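PDB 7LCE: D-glucosaminate-6-phosphate ammonia lyase from Salmonella typhimurium, which belongs to the selenocysteine synthase-like family of the pyridoxal-phosphate aminotransferase clan and carries a covalently bound pyridoxal phosphate. Local coordinates for residues E56-Y61 against V252-A257; R60-E65 against E194-W199. All blocks are in the same frame, centred on the assembly; numbering follows the deposited sequence.

Contact 1: E56-Y61 against V252-A257; sequences ELVSRY and VGLVYA
Val255 stands in the seam between two helices that run in roughly the same direction, and residues of 56-61 meet both of its methyl groups. Followed outward, its CB forks into CG1, anti to the backbone N (chi1 178°), and CG2, beside that N. CG1 lies 3.7 Å from Leu57 CD1 and 3.9 Å from Leu57 CB, the two side chains crossing at about a right angle. CG2 faces Val58, whose CG2 is 4.3 Å away; the same Val58 methyl reaches Leu254 CD2 more loosely. One turn after Leu57, the Tyr61 ring packs on Leu258 and His262 of helix 248-262. Its OH passes 4.1 Å from Val255 O without bonding to it, the hydroxyl being engaged instead by Glu259. The segment axes come no nearer than 10.0 Å, at 29°, so branched aliphatic side chains bridge the gap. The nearest Val255 side-chain atom is about 4 Å from a bound calcium ion, a proximity and not a ligand bond. Leu57 also packs on Leu9 of a second subunit. Val58 and Leu254 both pack on Ile69 of strand 66-70 in the mixed sheet, while helix 31-41 touches 252-257 through Val252, Tyr256 and Ala257.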
ATOM      1  N   GLU A  56     -16.630  18.165 -43.077  1.00 70.97           N
ATOM      2  CA  GLU A  56     -17.849  18.776 -43.594  1.00 73.13           C
ATOM      3  C   GLU A  56     -18.490  17.897 -44.661  1.00 76.64           C
ATOM      4  O   GLU A  56     -19.705  17.667 -44.637  1.00 88.24           O
ATOM      5  CB  GLU A  56     -17.516  20.156 -44.174  1.00 74.67           C
ATOM      6  CG  GLU A  56     -18.661  20.849 -44.900  1.00106.97           C
ATOM      7  CD  GLU A  56     -18.230  22.149 -45.569  1.00131.67           C
ATOM      8  OE1 GLU A  56     -17.046  22.531 -45.427  1.00113.07           O
ATOM      9  OE2 GLU A  56     -19.063  22.781 -46.252  1.00140.49           O
ATOM     10  N   LEU A  57     -17.687  17.384 -45.598  1.00 67.64           N
ATOM     11  CA  LEU A  57     -18.255  16.610 -46.695  1.00 73.09           C
ATOM     12  C   LEU A  57     -18.833  15.294 -46.202  1.00 74.20           C
ATOM     13  O   LEU A  57     -19.928  14.903 -46.617  1.00 86.20           O
ATOM     14  CB  LEU A  57     -17.204  16.369 -47.777  1.00 82.44           C
ATOM     15  CG  LEU A  57     -16.658  17.624 -48.461  1.00 71.23           C
ATOM     16  CD1 LEU A  57     -15.573  17.280 -49.478  1.00 65.90           C
ATOM     17  CD2 LEU A  57     -17.800  18.384 -49.104  1.00 82.40           C
ATOM     18  N   VAL A  58     -18.133  14.616 -45.291  1.00 72.36           N
ATOM     19  CA  VAL A  58     -18.644  13.358 -44.755  1.00 69.16           C
ATOM     20  C   VAL A  58     -19.938  13.586 -43.984  1.00 82.50           C
ATOM     21  O   VAL A  58     -20.887  12.796 -44.081  1.00 74.19           O
ATOM     22  CB  VAL A  58     -17.572  12.679 -43.880  1.00 64.12           C
ATOM     23  CG1 VAL A  58     -18.167  11.521 -43.103  1.00 65.66           C
ATOM     24  CG2 VAL A  58     -16.415  12.201 -44.745  1.00 74.09           C
ATOM     25  N   SER A  59     -20.005  14.677 -43.221  1.00 86.40           N
ATOM     26  CA  SER A  59     -21.182  14.949 -42.408  1.00 73.42           C
ATOM     27  C   SER A  59     -22.430  15.194 -43.242  1.00 79.22           C
ATOM     28  O   SER A  59     -23.540  14.990 -42.739  1.00 91.70           O
ATOM     29  CB  SER A  59     -20.913  16.145 -41.498  1.00 67.13           C
ATOM     30  OG  SER A  59     -19.818  15.879 -40.642  1.00 65.37           O
ATOM     31  N   ARG A  60     -22.282  15.617 -44.501  1.00 82.84           N
ATOM     32  CA  ARG A  60     -23.453  15.810 -45.352  1.00 82.88           C
ATOM     33  C   ARG A  60     -24.197  14.502 -45.585  1.00 83.89           C
ATOM     34  O   ARG A  60     -25.422  14.506 -45.750  1.00 85.38           O
ATOM     35  CB  ARG A  60     -23.045  16.443 -46.683  1.00 66.82           C
ATOM     36  CG  ARG A  60     -22.515  17.858 -46.539  1.00 78.54           C
ATOM     37  CD  ARG A  60     -22.094  18.450 -47.872  1.00 78.97           C
ATOM     38  NE  ARG A  60     -21.416  19.729 -47.693  1.00110.56           N
ATOM     39  CZ  ARG A  60     -20.880  20.443 -48.674  1.00104.92           C
ATOM     40  NH1 ARG A  60     -20.930  20.034 -49.932  1.00 87.63           N
ATOM     41  NH2 ARG A  60     -20.276  21.591 -48.385  1.00102.90           N
ATOM     42  N   TYR A  61     -23.481  13.377 -45.593  1.00 77.30           N
ATOM     43  CA  TYR A  61     -24.131  12.091 -45.811  1.00 66.41           C
ATOM     44  C   TYR A  61     -24.727  11.527 -44.528  1.00 76.87           C
ATOM     45  O   TYR A  61     -25.699  10.766 -44.586  1.00 89.26           O
ATOM     46  CB  TYR A  61     -23.138  11.090 -46.405  1.00 63.72           C
ATOM     47  CG  TYR A  61     -22.474  11.555 -47.681  1.00 70.85           C
ATOM     48  CD1 TYR A  61     -23.100  11.398 -48.911  1.00 83.40           C
ATOM     49  CD2 TYR A  61     -21.218  12.148 -47.657  1.00 82.02           C
ATOM     50  CE1 TYR A  61     -22.495  11.822 -50.082  1.00 92.83           C
ATOM     51  CE2 TYR A  61     -20.606  12.574 -48.821  1.00 87.27           C
ATOM     52  CZ  TYR A  61     -21.248  12.408 -50.030  1.00 86.12           C
ATOM     53  OH  TYR A  61     -20.641  12.830 -51.191  1.00 88.32           O
ATOM     54  N   VAL A 252      -9.332  11.659 -49.291  1.00 72.52           N
ATOM     55  CA  VAL A 252     -10.087  12.035 -50.484  1.00 73.58           C
ATOM     56  C   VAL A 252     -10.821  10.825 -51.048  1.00 75.38           C
ATOM     57  O   VAL A 252     -11.959  10.935 -51.522  1.00 76.78           O
ATOM     58  CB  VAL A 252      -9.147  12.670 -51.526  1.00 60.59           C
ATOM     59  CG1 VAL A 252      -9.886  12.937 -52.827  1.00 67.56           C
ATOM     60  CG2 VAL A 252      -8.537  13.949 -50.978  1.00 63.55           C
ATOM     61  N   GLY A 253     -10.183   9.653 -51.001  1.00 68.27           N
ATOM     62  CA  GLY A 253     -10.814   8.455 -51.530  1.00 62.11           C
ATOM     63  C   GLY A 253     -12.122   8.123 -50.837  1.00 75.74           C
ATOM     64  O   GLY A 253     -13.093   7.728 -51.486  1.00 88.97           O
ATOM     65  N   LEU A 254     -12.170   8.290 -49.514  1.00 72.65           N
ATOM     66  CA  LEU A 254     -13.404   8.020 -48.783  1.00 71.74           C
ATOM     67  C   LEU A 254     -14.522   8.962 -49.216  1.00 74.29           C
ATOM     68  O   LEU A 254     -15.671   8.536 -49.390  1.00 79.84           O
ATOM     69  CB  LEU A 254     -13.162   8.137 -47.278  1.00 69.02           C
ATOM     70  CG  LEU A 254     -14.418   8.103 -46.405  1.00 61.21           C
ATOM     71  CD1 LEU A 254     -15.135   6.768 -46.538  1.00 60.37           C
ATOM     72  CD2 LEU A 254     -14.078   8.396 -44.952  1.00 62.34           C
ATOM     73  N   VAL A 255     -14.208  10.247 -49.391  1.00 67.51           N
ATOM     74  CA  VAL A 255     -15.230  11.212 -49.784  1.00 67.49           C
ATOM     75  C   VAL A 255     -15.772  10.883 -51.169  1.00 76.84           C
ATOM     76  O   VAL A 255     -16.989  10.903 -51.397  1.00 67.92           O
ATOM     77  CB  VAL A 255     -14.669  12.644 -49.717  1.00 66.49           C
ATOM     78  CG1 VAL A 255     -15.722  13.648 -50.170  1.00 69.64           C
ATOM     79  CG2 VAL A 255     -14.194  12.953 -48.307  1.00 66.76           C
ATOM     80  N   TYR A 256     -14.883  10.567 -52.114  1.00 75.75           N
ATOM     81  CA  TYR A 256     -15.343  10.216 -53.454  1.00 81.82           C
ATOM     82  C   TYR A 256     -16.028   8.858 -53.475  1.00 80.54           C
ATOM     83  O   TYR A 256     -16.891   8.614 -54.327  1.00 86.01           O
ATOM     84  CB  TYR A 256     -14.180  10.261 -54.446  1.00 71.65           C
ATOM     85  CG  TYR A 256     -13.945  11.645 -55.010  1.00 77.84           C
ATOM     86  CD1 TYR A 256     -13.295  12.622 -54.268  1.00 75.36           C
ATOM     87  CD2 TYR A 256     -14.393  11.978 -56.281  1.00 75.57           C
ATOM     88  CE1 TYR A 256     -13.096  13.891 -54.781  1.00 88.66           C
ATOM     89  CE2 TYR A 256     -14.193  13.241 -56.803  1.00 89.60           C
ATOM     90  CZ  TYR A 256     -13.545  14.194 -56.051  1.00 81.56           C
ATOM     91  OH  TYR A 256     -13.348  15.452 -56.574  1.00 86.41           O
ATOM     92  N   ALA A 257     -15.669   7.966 -52.551  1.00 74.56           N
ATOM     93  CA  ALA A 257     -16.381   6.699 -52.447  1.00 66.01           C
ATOM     94  C   ALA A 257     -17.776   6.893 -51.870  1.00 83.93           C
ATOM     95  O   ALA A 257     -18.704   6.163 -52.235  1.00 99.34           O
ATOM     96  CB  ALA A 257     -15.587   5.712 -51.597  1.00 68.88           C
TER

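Contact 2: R60-E65 against E194-W199; sequences RYTGAE and EDLRGW
Arg197 lays its guanidinium over the carboxy-terminal end of helix 47-62, where the chain leaves the helix through Gly63, with positive phi. This is a C-terminal helix end met by a loop of the aminotransferase-like fold. Tyr61 O sits 3.3 Å above the guanidinium plane of Arg197, over its centre; with the carbonyl on that face, the angle at Arg197 NE is too poor for a hydrogen bond. Arg197 NH2 instead donates a weak bond to Arg60 O (3.0 Å, 123° at the hydrogen), approached obliquely. A positive group here would be expected to interact favourably with the partial negative charge at the carboxy-terminal end of the helix. The extended Arg197 chain runs across Tyr61 O, and the turn at its last torsion (chi4 -86°) sets the guanidinium face on that carbonyl.

Next to the arginine, the backbones approach at Thr62, whose CA is 4.5 Å from Arg197 CA; Leu196 O lies 3.4 Å from Thr62 CB, and Arg197 CA makes a CA-H...O contact with Thr62 O. Leu196 points toward 60-65 and packs against the side of the last helical turn, CD1 4.0 Å from Tyr61 CB and CD2 3.9 Å from Thr62 CG2. The leucine and threonine side chains cross at about a right angle, and both also pack on Phe222 of strand 221-225.

Further out, Thr62 OG1 is held by Thr224 of that strand and receives a weak bond from Ala64 N, tying the turn after the helix to the sheet. Asp195 caps the turn into helix 198-201, and its backbone O is bonded to Tyr209 OH. The firmer capping bond runs from Gly198 N to Asp195 OD1, 2.9 Å long, and reaches the oxygen from above the carboxylate plane, 53° out of it.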
ATOM      1  N   ARG A  60     -22.282  15.617 -44.501  1.00 82.84           N
ATOM      2  CA  ARG A  60     -23.453  15.810 -45.352  1.00 82.88           C
ATOM      3  C   ARG A  60     -24.197  14.502 -45.585  1.00 83.89           C
ATOM      4  O   ARG A  60     -25.422  14.506 -45.750  1.00 85.38           O
ATOM      5  CB  ARG A  60     -23.045  16.443 -46.683  1.00 66.82           C
ATOM      6  CG  ARG A  60     -22.515  17.858 -46.539  1.00 78.54           C
ATOM      7  CD  ARG A  60     -22.094  18.450 -47.872  1.00 78.97           C
ATOM      8  NE  ARG A  60     -21.416  19.729 -47.693  1.00110.56           N
ATOM      9  CZ  ARG A  60     -20.880  20.443 -48.674  1.00104.92           C
ATOM     10  NH1 ARG A  60     -20.930  20.034 -49.932  1.00 87.63           N
ATOM     11  NH2 ARG A  60     -20.276  21.591 -48.385  1.00102.90           N
ATOM     12  N   TYR A  61     -23.481  13.377 -45.593  1.00 77.30           N
ATOM     13  CA  TYR A  61     -24.131  12.091 -45.811  1.00 66.41           C
ATOM     14  C   TYR A  61     -24.727  11.527 -44.528  1.00 76.87           C
ATOM     15  O   TYR A  61     -25.699  10.766 -44.586  1.00 89.26           O
ATOM     16  CB  TYR A  61     -23.138  11.090 -46.405  1.00 63.72           C
ATOM     17  CG  TYR A  61     -22.474  11.555 -47.681  1.00 70.85           C
ATOM     18  CD1 TYR A  61     -23.100  11.398 -48.911  1.00 83.40           C
ATOM     19  CD2 TYR A  61     -21.218  12.148 -47.657  1.00 82.02           C
ATOM     20  CE1 TYR A  61     -22.495  11.822 -50.082  1.00 92.83           C
ATOM     21  CE2 TYR A  61     -20.606  12.574 -48.821  1.00 87.27           C
ATOM     22  CZ  TYR A  61     -21.248  12.408 -50.030  1.00 86.12           C
ATOM     23  OH  TYR A  61     -20.641  12.830 -51.191  1.00 88.32           O
ATOM     24  N   THR A  62     -24.169  11.884 -43.369  1.00 83.13           N
ATOM     25  CA  THR A  62     -24.644  11.363 -42.093  1.00 73.31           C
ATOM     26  C   THR A  62     -25.611  12.294 -41.378  1.00 73.00           C
ATOM     27  O   THR A  62     -26.369  11.829 -40.520  1.00 75.49           O
ATOM     28  CB  THR A  62     -23.464  11.073 -41.158  1.00 68.59           C
ATOM     29  OG1 THR A  62     -22.907  12.309 -40.693  1.00 78.73           O
ATOM     30  CG2 THR A  62     -22.392  10.277 -41.882  1.00 69.04           C
ATOM     31  N   GLY A  63     -25.594  13.587 -41.691  1.00 79.24           N
ATOM     32  CA  GLY A  63     -26.462  14.531 -41.022  1.00 66.66           C
ATOM     33  C   GLY A  63     -25.978  15.009 -39.672  1.00 80.20           C
ATOM     34  O   GLY A  63     -26.728  15.705 -38.976  1.00 86.12           O
ATOM     35  N   ALA A  64     -24.756  14.663 -39.276  1.00 83.43           N
ATOM     36  CA  ALA A  64     -24.223  15.078 -37.990  1.00 70.88           C
ATOM     37  C   ALA A  64     -23.605  16.470 -38.096  1.00 69.71           C
ATOM     38  O   ALA A  64     -23.504  17.056 -39.175  1.00 85.74           O
ATOM     39  CB  ALA A  64     -23.198  14.067 -37.482  1.00 73.82           C
ATOM     40  N   GLU A  65     -23.170  17.002 -36.954  1.00 66.58           N
ATOM     41  CA  GLU A  65     -22.603  18.345 -36.941  1.00 68.62           C
ATOM     42  C   GLU A  65     -21.213  18.365 -37.567  1.00 79.34           C
ATOM     43  O   GLU A  65     -20.902  19.255 -38.368  1.00 87.47           O
ATOM     44  CB  GLU A  65     -22.570  18.879 -35.509  1.00 77.88           C
ATOM     45  CG  GLU A  65     -23.935  18.876 -34.835  1.00 66.08           C
ATOM     46  CD  GLU A  65     -23.878  19.325 -33.389  1.00 82.17           C
ATOM     47  OE1 GLU A  65     -22.771  19.320 -32.808  1.00 87.78           O
ATOM     48  OE2 GLU A  65     -24.943  19.665 -32.828  1.00 79.86           O
ATOM     49  N   GLU A 194     -24.467   0.203 -43.167  1.00 76.57           N
ATOM     50  CA  GLU A 194     -24.621   1.095 -44.306  1.00 70.69           C
ATOM     51  C   GLU A 194     -25.570   2.249 -44.018  1.00 79.87           C
ATOM     52  O   GLU A 194     -25.647   3.185 -44.821  1.00 83.10           O
ATOM     53  CB  GLU A 194     -25.114   0.322 -45.534  1.00 75.95           C
ATOM     54  CG  GLU A 194     -24.126  -0.707 -46.056  1.00 96.88           C
ATOM     55  CD  GLU A 194     -24.674  -1.503 -47.225  1.00115.88           C
ATOM     56  OE1 GLU A 194     -25.910  -1.660 -47.315  1.00119.40           O
ATOM     57  OE2 GLU A 194     -23.865  -1.970 -48.055  1.00112.78           O
ATOM     58  N   ASP A 195     -26.293   2.201 -42.901  1.00 77.88           N
ATOM     59  CA  ASP A 195     -27.171   3.297 -42.507  1.00 69.12           C
ATOM     60  C   ASP A 195     -26.315   4.445 -41.986  1.00 73.24           C
ATOM     61  O   ASP A 195     -25.782   4.380 -40.874  1.00 74.16           O
ATOM     62  CB  ASP A 195     -28.161   2.817 -41.449  1.00 83.53           C
ATOM     63  CG  ASP A 195     -29.201   3.867 -41.094  1.00 95.87           C
ATOM     64  OD1 ASP A 195     -29.202   4.953 -41.714  1.00 88.50           O
ATOM     65  OD2 ASP A 195     -30.025   3.599 -40.193  1.00 97.32           O
ATOM     66  N   LEU A 196     -26.180   5.498 -42.794  1.00 81.03           N
ATOM     67  CA  LEU A 196     -25.315   6.615 -42.433  1.00 79.04           C
ATOM     68  C   LEU A 196     -25.989   7.585 -41.471  1.00 79.31           C
ATOM     69  O   LEU A 196     -25.307   8.205 -40.646  1.00 80.55           O
ATOM     70  CB  LEU A 196     -24.870   7.354 -43.697  1.00 71.25           C
ATOM     71  CG  LEU A 196     -23.783   6.668 -44.526  1.00 65.88           C
ATOM     72  CD1 LEU A 196     -23.788   7.191 -45.949  1.00 90.99           C
ATOM     73  CD2 LEU A 196     -22.427   6.895 -43.887  1.00 67.31           C
ATOM     74  N   ARG A 197     -27.312   7.725 -41.551  1.00 72.02           N
ATOM     75  CA  ARG A 197     -28.028   8.733 -40.783  1.00 77.45           C
ATOM     76  C   ARG A 197     -28.739   8.179 -39.556  1.00 73.98           C
ATOM     77  O   ARG A 197     -28.978   8.933 -38.607  1.00 76.28           O
ATOM     78  CB  ARG A 197     -29.062   9.435 -41.675  1.00 72.33           C
ATOM     79  CG  ARG A 197     -28.477  10.017 -42.949  1.00 83.91           C
ATOM     80  CD  ARG A 197     -29.545  10.685 -43.797  1.00 84.84           C
ATOM     81  NE  ARG A 197     -28.975  11.345 -44.965  1.00 79.12           N
ATOM     82  CZ  ARG A 197     -28.500  12.584 -44.970  1.00 89.71           C
ATOM     83  NH1 ARG A 197     -28.505  13.329 -43.876  1.00 98.96           N
ATOM     84  NH2 ARG A 197     -28.009  13.086 -46.099  1.00 95.75           N
ATOM     85  N   GLY A 198     -29.071   6.886 -39.549  1.00 73.23           N
ATOM     86  CA  GLY A 198     -29.914   6.351 -38.491  1.00 75.63           C
ATOM     87  C   GLY A 198     -29.283   6.437 -37.115  1.00 71.77           C
ATOM     88  O   GLY A 198     -29.971   6.678 -36.119  1.00 81.70           O
ATOM     89  N   TRP A 199     -27.969   6.237 -37.035  1.00 78.04           N
ATOM     90  CA  TRP A 199     -27.311   6.199 -35.736  1.00 64.67           C
ATOM     91  C   TRP A 199     -27.044   7.591 -35.178  1.00 74.23           C
ATOM     92  O   TRP A 199     -27.096   7.784 -33.958  1.00 70.93           O
ATOM     93  CB  TRP A 199     -26.022   5.387 -35.842  1.00 68.45           C
ATOM     94  CG  TRP A 199     -26.330   3.971 -36.190  1.00 60.98           C
ATOM     95  CD1 TRP A 199     -26.175   3.371 -37.406  1.00 63.49           C
ATOM     96  CD2 TRP A 199     -26.922   2.992 -35.332  1.00 56.35           C
ATOM     97  NE1 TRP A 199     -26.605   2.066 -37.347  1.00 73.30           N
ATOM     98  CE2 TRP A 199     -27.069   1.810 -36.084  1.00 67.94           C
ATOM     99  CE3 TRP A 199     -27.329   2.995 -33.992  1.00 57.01           C
ATOM    100  CZ2 TRP A 199     -27.608   0.644 -35.544  1.00 62.61           C
ATOM    101  CZ3 TRP A 199     -27.861   1.835 -33.458  1.00 67.87           C
ATOM    102  CH2 TRP A 199     -27.994   0.675 -34.232  1.00 60.55           C
TER

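Overall arrangement
Contacts 1 and 2 succeed one another on helix 47-62 and share Arg60 and Tyr61, with centres 11 Å apart on the same side of the chain's centre. Contact 1 uses the flank of the helix, contact 2 its carboxy-terminal end. Along the chain, the common helix is followed by segment 194-199, a loop leading into helix 198-201, and then by helix 248-262, so one early helix gathers two later parts of the same family region. Both contacts border one margin of the mixed sheet, near strands 66-70 and 221-225. A second subunit touches contact 1, whereas contact 2 lies at the surface without another chain against its segments.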